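Local coordinates for surface presentation of antigens protein SPAS (Shigella flexneri, PDB 2VT1) that is required for surface presentation of the invasion plasmid antigens and for secretion of the three Ipa proteins, as a member of the type III secretion exporter family, at residues T2-G7 with K52-H57; I6-N11 with R73-L78. All blocks are in the same frame, centred on the assembly; numbering follows the deposited sequence.

Contact 1. Residues T2-G7 with K52-H57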
ATOM      1  N   THR B   2     -11.333  -8.272  -7.665  1.00 40.33           N
ATOM      2  CA  THR B   2     -12.297  -8.163  -6.573  1.00 38.05           C
ATOM      3  C   THR B   2     -11.668  -7.482  -5.342  1.00 34.63           C
ATOM      4  O   THR B   2     -12.247  -6.540  -4.798  1.00 35.91           O
ATOM      5  CB  THR B   2     -12.905  -9.532  -6.183  1.00 38.82           C
ATOM      6  OG1 THR B   2     -13.116 -10.316  -7.362  1.00 42.58           O
ATOM      7  CG2 THR B   2     -14.241  -9.342  -5.457  1.00 38.42           C
ATOM      8  N   HIS B   3     -10.500  -7.947  -4.898  1.00 28.57           N
ATOM      9  CA  HIS B   3      -9.834  -7.313  -3.762  1.00 24.95           C
ATOM     10  C   HIS B   3      -8.404  -6.950  -4.099  1.00 22.36           C
ATOM     11  O   HIS B   3      -7.686  -7.737  -4.717  1.00 20.92           O
ATOM     12  CB  HIS B   3      -9.872  -8.202  -2.527  1.00 23.26           C
ATOM     13  CG  HIS B   3     -11.254  -8.491  -2.051  1.00 22.28           C
ATOM     14  ND1 HIS B   3     -11.851  -9.723  -2.204  1.00 23.76           N
ATOM     15  CD2 HIS B   3     -12.172  -7.697  -1.453  1.00 20.93           C
ATOM     16  CE1 HIS B   3     -13.076  -9.676  -1.716  1.00 22.67           C
ATOM     17  NE2 HIS B   3     -13.291  -8.461  -1.244  1.00 25.38           N
ATOM     18  N   ILE B   4      -8.024  -5.739  -3.702  1.00 19.95           N
ATOM     19  CA  ILE B   4      -6.699  -5.177  -3.985  1.00 20.10           C
ATOM     20  C   ILE B   4      -6.055  -4.626  -2.688  1.00 19.72           C
ATOM     21  O   ILE B   4      -6.719  -4.018  -1.852  1.00 20.29           O
ATOM     22  CB  ILE B   4      -6.783  -4.033  -5.029  1.00 19.32           C
ATOM     23  CG1 ILE B   4      -7.275  -4.546  -6.384  1.00 19.83           C
ATOM     24  CG2 ILE B   4      -5.432  -3.362  -5.192  1.00 21.37           C
ATOM     25  CD1 ILE B   4      -7.754  -3.447  -7.311  1.00 13.31           C
ATOM     26  N   ALA B   5      -4.761  -4.864  -2.521  1.00 18.55           N
ATOM     27  CA  ALA B   5      -4.003  -4.269  -1.428  1.00 18.94           C
ATOM     28  C   ALA B   5      -2.711  -3.702  -2.005  1.00 17.78           C
ATOM     29  O   ALA B   5      -1.968  -4.414  -2.669  1.00 18.57           O
ATOM     30  CB  ALA B   5      -3.697  -5.308  -0.367  1.00 18.99           C
ATOM     31  N   ILE B   6      -2.467  -2.416  -1.776  1.00 16.64           N
ATOM     32  CA  ILE B   6      -1.222  -1.778  -2.220  1.00 15.96           C
ATOM     33  C   ILE B   6      -0.547  -1.177  -0.991  1.00 16.24           C
ATOM     34  O   ILE B   6      -1.115  -0.333  -0.264  1.00 15.08           O
ATOM     35  CB  ILE B   6      -1.442  -0.661  -3.299  1.00 16.61           C
ATOM     36  CG1 ILE B   6      -2.501  -1.059  -4.347  1.00 14.69           C
ATOM     37  CG2 ILE B   6      -0.096  -0.247  -3.943  1.00 14.88           C
ATOM     38  CD1 ILE B   6      -2.054  -1.996  -5.494  1.00 14.98           C
ATOM     39  N   GLY B   7       0.662  -1.648  -0.742  1.00 15.73           N
ATOM     40  CA  GLY B   7       1.450  -1.163   0.349  1.00 15.78           C
ATOM     41  C   GLY B   7       2.175   0.082  -0.108  1.00 14.75           C
ATOM     42  O   GLY B   7       2.646   0.141  -1.239  1.00 15.15           O
ATOM     43  N   LYS B  52      -6.378   2.048  -9.912  1.00 16.10           N
ATOM     44  CA  LYS B  52      -5.426   2.794 -10.706  1.00 15.88           C
ATOM     45  C   LYS B  52      -4.026   2.216 -10.579  1.00 14.85           C
ATOM     46  O   LYS B  52      -3.363   1.916 -11.573  1.00 15.58           O
ATOM     47  CB  LYS B  52      -5.422   4.214 -10.161  1.00 16.09           C
ATOM     48  CG  LYS B  52      -5.282   5.320 -11.135  1.00 20.74           C
ATOM     49  CD  LYS B  52      -6.148   6.492 -10.623  1.00 25.58           C
ATOM     50  CE  LYS B  52      -5.613   7.845 -11.029  1.00 30.00           C
ATOM     51  NZ  LYS B  52      -6.648   8.903 -10.807  1.00 33.40           N
ATOM     52  N   LEU B  53      -3.565   2.094  -9.343  1.00 14.89           N
ATOM     53  CA  LEU B  53      -2.193   1.680  -9.078  1.00 16.35           C
ATOM     54  C   LEU B  53      -2.013   0.243  -9.507  1.00 16.30           C
ATOM     55  O   LEU B  53      -0.992  -0.123 -10.078  1.00 15.25           O
ATOM     56  CB  LEU B  53      -1.847   1.855  -7.591  1.00 17.03           C
ATOM     57  CG  LEU B  53      -1.905   3.285  -7.046  1.00 16.62           C
ATOM     58  CD1 LEU B  53      -1.662   3.316  -5.529  1.00 15.89           C
ATOM     59  CD2 LEU B  53      -0.903   4.187  -7.780  1.00 18.24           C
ATOM     60  N   TYR B  54      -3.020  -0.578  -9.252  1.00 17.70           N
ATOM     61  CA  TYR B  54      -2.958  -1.967  -9.662  1.00 18.56           C
ATOM     62  C   TYR B  54      -2.851  -2.100 -11.184  1.00 20.35           C
ATOM     63  O   TYR B  54      -2.137  -2.989 -11.688  1.00 18.60           O
ATOM     64  CB  TYR B  54      -4.184  -2.726  -9.163  1.00 19.90           C
ATOM     65  CG  TYR B  54      -4.237  -4.135  -9.695  1.00 20.13           C
ATOM     66  CD1 TYR B  54      -5.165  -4.497 -10.649  1.00 22.93           C
ATOM     67  CD2 TYR B  54      -3.326  -5.083  -9.274  1.00 18.98           C
ATOM     68  CE1 TYR B  54      -5.201  -5.773 -11.150  1.00 24.67           C
ATOM     69  CE2 TYR B  54      -3.360  -6.351  -9.758  1.00 22.65           C
ATOM     70  CZ  TYR B  54      -4.293  -6.692 -10.700  1.00 25.41           C
ATOM     71  OH  TYR B  54      -4.320  -7.969 -11.198  1.00 33.74           O
ATOM     72  N   LYS B  55      -3.553  -1.222 -11.914  1.00 20.79           N
ATOM     73  CA  LYS B  55      -3.593  -1.291 -13.379  1.00 21.75           C
ATOM     74  C   LYS B  55      -2.365  -0.653 -14.037  1.00 21.49           C
ATOM     75  O   LYS B  55      -2.110  -0.896 -15.224  1.00 23.19           O
ATOM     76  CB  LYS B  55      -4.857  -0.621 -13.946  1.00 22.43           C
ATOM     77  CG  LYS B  55      -6.197  -1.273 -13.577  1.00 25.98           C
ATOM     78  CD  LYS B  55      -6.307  -2.738 -14.002  1.00 34.20           C
ATOM     79  CE  LYS B  55      -6.530  -2.928 -15.513  1.00 39.70           C
ATOM     80  NZ  LYS B  55      -6.482  -4.369 -15.975  1.00 41.67           N
ATOM     81  N   THR B  56      -1.603   0.152 -13.285  1.00 21.36           N
ATOM     82  CA  THR B  56      -0.490   0.922 -13.863  1.00 21.34           C
ATOM     83  C   THR B  56       0.914   0.600 -13.328  1.00 21.90           C
ATOM     84  O   THR B  56       1.899   1.017 -13.934  1.00 23.52           O
ATOM     85  CB  THR B  56      -0.673   2.458 -13.684  1.00 20.33           C
ATOM     86  OG1 THR B  56      -0.885   2.762 -12.304  1.00 19.92           O
ATOM     87  CG2 THR B  56      -1.840   2.975 -14.504  1.00 22.31           C
ATOM     88  N   HIS B  57       1.018  -0.106 -12.204  1.00 21.61           N
ATOM     89  CA  HIS B  57       2.316  -0.281 -11.548  1.00 22.05           C
ATOM     90  C   HIS B  57       2.695  -1.733 -11.257  1.00 22.80           C
ATOM     91  O   HIS B  57       1.838  -2.610 -11.138  1.00 20.28           O
ATOM     92  CB  HIS B  57       2.373   0.508 -10.237  1.00 22.79           C
ATOM     93  CG  HIS B  57       2.491   1.993 -10.419  1.00 21.85           C
ATOM     94  ND1 HIS B  57       1.399   2.807 -10.639  1.00 23.12           N
ATOM     95  CD2 HIS B  57       3.567   2.812 -10.387  1.00 23.00           C
ATOM     96  CE1 HIS B  57       1.802   4.060 -10.752  1.00 23.33           C
ATOM     97  NE2 HIS B  57       3.114   4.089 -10.611  1.00 21.94           N
TER
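The phenol ring of Tyr54 has Ile4 CD1 set obliquely to it, and this methyl rests on Tyr54 CB at 4.1 Å. Elsewhere the Tyr54 side chain touches Ile23 and Thr25 of strand 19-25, and Pro1. The imidazole of His57 has Leu53 O at its edge, in the ring plane. Here helix 47-56 lies across strand 4-9 in the cytoplasmic domain of the exporter, a small domain in which helices pack on an antiparallel sheet of strands 4-9, 19-25 and 61-62. The axes of the short segments cross at 82° and come within 9.2 Å. Ile4 and Ile6 both turn toward the helix, and the contact is apolar and buried. The bond from CA to CB of Tyr54 points at the strand, and chi1 174° places the ring anti to the backbone N, beside the carbonyl carbon. The side chains of Ile4 and Tyr54 meet at about a right angle. Two residues further along the strand, Ile6 CG2 meets Leu53 CD1 at 4.2 Å. The methyl Ile6 CD1 packs on the helix backbone, 4.1 Å from Tyr54 N and 4.3 Å from Tyr54 CB. The helix ends just beyond this patch. Two bonds hold the imidazole: His57 NE2 accepts from the backbone N-H of Asp64, and His57 ND1 donates to Thr56 OG1 at 2.8 Å, with Thr56 OG1 29° out of the ring plane.

Contact 2. Residues I6-N11 with R73-L78; sequences IGIYFN and RLIVWL
Ile75 CD1 carries the tight part of this contact. It sits 3.9 Å from Phe10 CB and 4.1 Å from Phe10 CG, and its third neighbour is Ile8 CG2, also at 4.1 Å. One methyl of the helix therefore serves two residues of 6-11. Ile75 CG1 stands anti to the carbonyl carbon (chi1 -64°), and the extended second torsion (chi2 160°) carries CD1 out to them. The methyl comes obliquely to the Phe10 ring. Pro18 touches all three side chains. The end of strand 4-9, with the residue after it, packs here on helix 68-80 of the cytoplasmic domain: Ile8 and Phe10 turn to the helix, where they also meet Val71 and Leu72, while Tyr9 between them turns away and touches Phe19. The sheet runs on across the interface, because Ile6, Gly7 and Ile8 pair with an antiparallel strand of another chain. Between the two segments the fit is looser at Leu74, which turns toward the strand, but Leu74 CD1 stays 6.4 Å from Ile8 CG1. Ile8, Leu74 and Ile75 all pack on apolar side chains of that other chain. Val76 and Trp77 lie on the surface and do not touch 6-11. Arg73 is also on the surface; its guanidinium has Leu74 CD2 3.8 Å above one face, and its NH2 forms a salt bridge with Asp46 OD2.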
ATOM      1  N   ILE B   6      -2.467  -2.416  -1.776  1.00 16.64           N
ATOM      2  CA  ILE B   6      -1.222  -1.778  -2.220  1.00 15.96           C
ATOM      3  C   ILE B   6      -0.547  -1.177  -0.991  1.00 16.24           C
ATOM      4  O   ILE B   6      -1.115  -0.333  -0.264  1.00 15.08           O
ATOM      5  CB  ILE B   6      -1.442  -0.661  -3.299  1.00 16.61           C
ATOM      6  CG1 ILE B   6      -2.501  -1.059  -4.347  1.00 14.69           C
ATOM      7  CG2 ILE B   6      -0.096  -0.247  -3.943  1.00 14.88           C
ATOM      8  CD1 ILE B   6      -2.054  -1.996  -5.494  1.00 14.98           C
ATOM      9  N   GLY B   7       0.662  -1.648  -0.742  1.00 15.73           N
ATOM     10  CA  GLY B   7       1.450  -1.163   0.349  1.00 15.78           C
ATOM     11  C   GLY B   7       2.175   0.082  -0.108  1.00 14.75           C
ATOM     12  O   GLY B   7       2.646   0.141  -1.239  1.00 15.15           O
ATOM     13  N   ILE B   8       2.251   1.075   0.769  1.00 15.54           N
ATOM     14  CA  ILE B   8       2.911   2.343   0.450  1.00 15.88           C
ATOM     15  C   ILE B   8       3.944   2.732   1.506  1.00 17.69           C
ATOM     16  O   ILE B   8       3.661   2.813   2.699  1.00 17.37           O
ATOM     17  CB  ILE B   8       1.909   3.497   0.286  1.00 16.19           C
ATOM     18  CG1 ILE B   8       0.854   3.162  -0.759  1.00 17.82           C
ATOM     19  CG2 ILE B   8       2.636   4.772  -0.109  1.00 15.23           C
ATOM     20  CD1 ILE B   8       1.345   3.194  -2.156  1.00 15.28           C
ATOM     21  N   TYR B   9       5.158   2.971   1.034  1.00 20.77           N
ATOM     22  CA  TYR B   9       6.247   3.441   1.860  1.00 20.73           C
ATOM     23  C   TYR B   9       6.559   4.888   1.483  1.00 20.10           C
ATOM     24  O   TYR B   9       6.205   5.317   0.397  1.00 18.40           O
ATOM     25  CB  TYR B   9       7.449   2.557   1.574  1.00 21.16           C
ATOM     26  CG  TYR B   9       8.695   3.034   2.234  1.00 23.51           C
ATOM     27  CD1 TYR B   9       8.863   2.908   3.601  1.00 26.84           C
ATOM     28  CD2 TYR B   9       9.710   3.610   1.494  1.00 27.19           C
ATOM     29  CE1 TYR B   9      10.012   3.349   4.223  1.00 30.01           C
ATOM     30  CE2 TYR B   9      10.861   4.056   2.107  1.00 30.41           C
ATOM     31  CZ  TYR B   9      11.007   3.923   3.472  1.00 28.65           C
ATOM     32  OH  TYR B   9      12.156   4.363   4.083  1.00 35.94           O
ATOM     33  N   PHE B  10       7.221   5.652   2.347  1.00 21.74           N
ATOM     34  CA  PHE B  10       7.642   7.009   1.939  1.00 23.75           C
ATOM     35  C   PHE B  10       8.847   7.539   2.702  1.00 24.40           C
ATOM     36  O   PHE B  10       8.868   7.515   3.922  1.00 25.49           O
ATOM     37  CB  PHE B  10       6.481   7.997   2.075  1.00 24.38           C
ATOM     38  CG  PHE B  10       6.775   9.369   1.520  1.00 25.46           C
ATOM     39  CD1 PHE B  10       6.871   9.575   0.157  1.00 27.35           C
ATOM     40  CD2 PHE B  10       6.930  10.454   2.361  1.00 26.23           C
ATOM     41  CE1 PHE B  10       7.143  10.831  -0.350  1.00 27.98           C
ATOM     42  CE2 PHE B  10       7.195  11.719   1.848  1.00 24.28           C
ATOM     43  CZ  PHE B  10       7.300  11.901   0.498  1.00 23.43           C
ATOM     44  N   ASN B  11       9.841   8.027   1.963  1.00 25.49           N
ATOM     45  CA  ASN B  11      11.024   8.691   2.544  1.00 27.28           C
ATOM     46  C   ASN B  11      11.490   9.835   1.642  1.00 26.03           C
ATOM     47  O   ASN B  11      11.949   9.613   0.519  1.00 25.46           O
ATOM     48  CB  ASN B  11      12.170   7.695   2.760  1.00 27.99           C
ATOM     49  CG  ASN B  11      13.351   8.315   3.483  1.00 29.76           C
ATOM     50  OD1 ASN B  11      13.354   9.507   3.791  1.00 30.47           O
ATOM     51  ND2 ASN B  11      14.362   7.504   3.761  1.00 30.88           N
ATOM     52  N   ARG B  73      -1.531  12.584  -0.740  1.00 17.22           N
ATOM     53  CA  ARG B  73      -2.615  13.132   0.068  1.00 18.62           C
ATOM     54  C   ARG B  73      -3.010  12.224   1.263  1.00 18.52           C
ATOM     55  O   ARG B  73      -3.370  12.721   2.337  1.00 16.90           O
ATOM     56  CB  ARG B  73      -3.828  13.458  -0.819  1.00 18.38           C
ATOM     57  CG  ARG B  73      -4.940  12.453  -0.766  1.00 20.12           C
ATOM     58  CD  ARG B  73      -5.927  12.697  -1.887  1.00 20.40           C
ATOM     59  NE  ARG B  73      -7.169  11.957  -1.702  1.00 19.62           N
ATOM     60  CZ  ARG B  73      -7.333  10.685  -2.033  1.00 17.89           C
ATOM     61  NH1 ARG B  73      -6.344   9.986  -2.584  1.00 18.60           N
ATOM     62  NH2 ARG B  73      -8.501  10.115  -1.822  1.00 14.94           N
ATOM     63  N   LEU B  74      -2.923  10.903   1.087  1.00 17.83           N
ATOM     64  CA  LEU B  74      -3.222   9.971   2.173  1.00 17.81           C
ATOM     65  C   LEU B  74      -2.186  10.035   3.279  1.00 16.93           C
ATOM     66  O   LEU B  74      -2.524  10.051   4.452  1.00 18.69           O
ATOM     67  CB  LEU B  74      -3.332   8.529   1.659  1.00 17.49           C
ATOM     68  CG  LEU B  74      -4.358   8.296   0.553  1.00 17.58           C
ATOM     69  CD1 LEU B  74      -4.348   6.829   0.137  1.00 19.40           C
ATOM     70  CD2 LEU B  74      -5.751   8.708   1.018  1.00 15.70           C
ATOM     71  N   ILE B  75      -0.920  10.090   2.906  1.00 17.01           N
ATOM     72  CA  ILE B  75       0.160  10.164   3.886  1.00 17.32           C
ATOM     73  C   ILE B  75       0.048  11.473   4.675  1.00 18.07           C
ATOM     74  O   ILE B  75       0.271  11.528   5.878  1.00 18.44           O
ATOM     75  CB  ILE B  75       1.543  10.054   3.164  1.00 17.61           C
ATOM     76  CG1 ILE B  75       1.682   8.677   2.496  1.00 18.44           C
ATOM     77  CG2 ILE B  75       2.691  10.307   4.134  1.00 17.39           C
ATOM     78  CD1 ILE B  75       2.725   8.620   1.390  1.00 18.66           C
ATOM     79  N   VAL B  76      -0.316  12.537   3.983  1.00 19.52           N
ATOM     80  CA  VAL B  76      -0.440  13.841   4.618  1.00 20.77           C
ATOM     81  C   VAL B  76      -1.587  13.891   5.629  1.00 20.76           C
ATOM     82  O   VAL B  76      -1.445  14.493   6.692  1.00 21.90           O
ATOM     83  CB  VAL B  76      -0.611  14.957   3.567  1.00 20.88           C
ATOM     84  CG1 VAL B  76      -1.200  16.218   4.225  1.00 23.78           C
ATOM     85  CG2 VAL B  76       0.730  15.242   2.887  1.00 18.85           C
ATOM     86  N   TRP B  77      -2.712  13.249   5.317  1.00 20.45           N
ATOM     87  CA  TRP B  77      -3.815  13.154   6.275  1.00 19.58           C
ATOM     88  C   TRP B  77      -3.429  12.349   7.506  1.00 19.90           C
ATOM     89  O   TRP B  77      -3.724  12.751   8.637  1.00 17.64           O
ATOM     90  CB  TRP B  77      -5.034  12.522   5.630  1.00 19.55           C
ATOM     91  CG  TRP B  77      -6.167  12.244   6.580  1.00 21.30           C
ATOM     92  CD1 TRP B  77      -6.715  11.021   6.854  1.00 22.61           C
ATOM     93  CD2 TRP B  77      -6.897  13.196   7.379  1.00 21.42           C
ATOM     94  NE1 TRP B  77      -7.732  11.155   7.773  1.00 21.22           N
ATOM     95  CE2 TRP B  77      -7.871  12.475   8.105  1.00 21.18           C
ATOM     96  CE3 TRP B  77      -6.824  14.581   7.550  1.00 22.06           C
ATOM     97  CZ2 TRP B  77      -8.767  13.090   8.980  1.00 20.21           C
ATOM     98  CZ3 TRP B  77      -7.712  15.189   8.429  1.00 23.22           C
ATOM     99  CH2 TRP B  77      -8.670  14.444   9.129  1.00 21.33           C
ATOM    100  N   LEU B  78      -2.789  11.200   7.285  1.00 20.22           N
ATOM    101  CA  LEU B  78      -2.364  10.358   8.383  1.00 22.22           C
ATOM    102  C   LEU B  78      -1.367  11.086   9.285  1.00 24.28           C
ATOM    103  O   LEU B  78      -1.291  10.814  10.472  1.00 24.31           O
ATOM    104  CB  LEU B  78      -1.749   9.054   7.858  1.00 23.51           C
ATOM    105  CG  LEU B  78      -2.721   8.083   7.205  1.00 21.57           C
ATOM    106  CD1 LEU B  78      -2.004   6.810   6.764  1.00 25.54           C
ATOM    107  CD2 LEU B  78      -3.845   7.778   8.159  1.00 25.28           C
TER

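Both contacts use strand 4-9 and share Ile6 and Gly7. Their centres are 15 Å apart, on opposite sides of the chain's centre. Along the chain the strand comes first, then helix 47-56 of contact 1, then helix 68-80 of contact 2. The residues of 4-10 that touch, Ile4 and Ile6 in contact 1 and Ile8 and Phe10 in contact 2, alternate with Ala5, Gly7 and Tyr9. Strand 4-9 touches helix 47-56 near its start and helix 68-80 near its end, and Ala5 touches helix 26-38. It is outermost within this chain, yet a strand of another chain pairs with it. A chain starting at Pro1-Thr2-His3 is consistent with the autocleavage known in this exporter family.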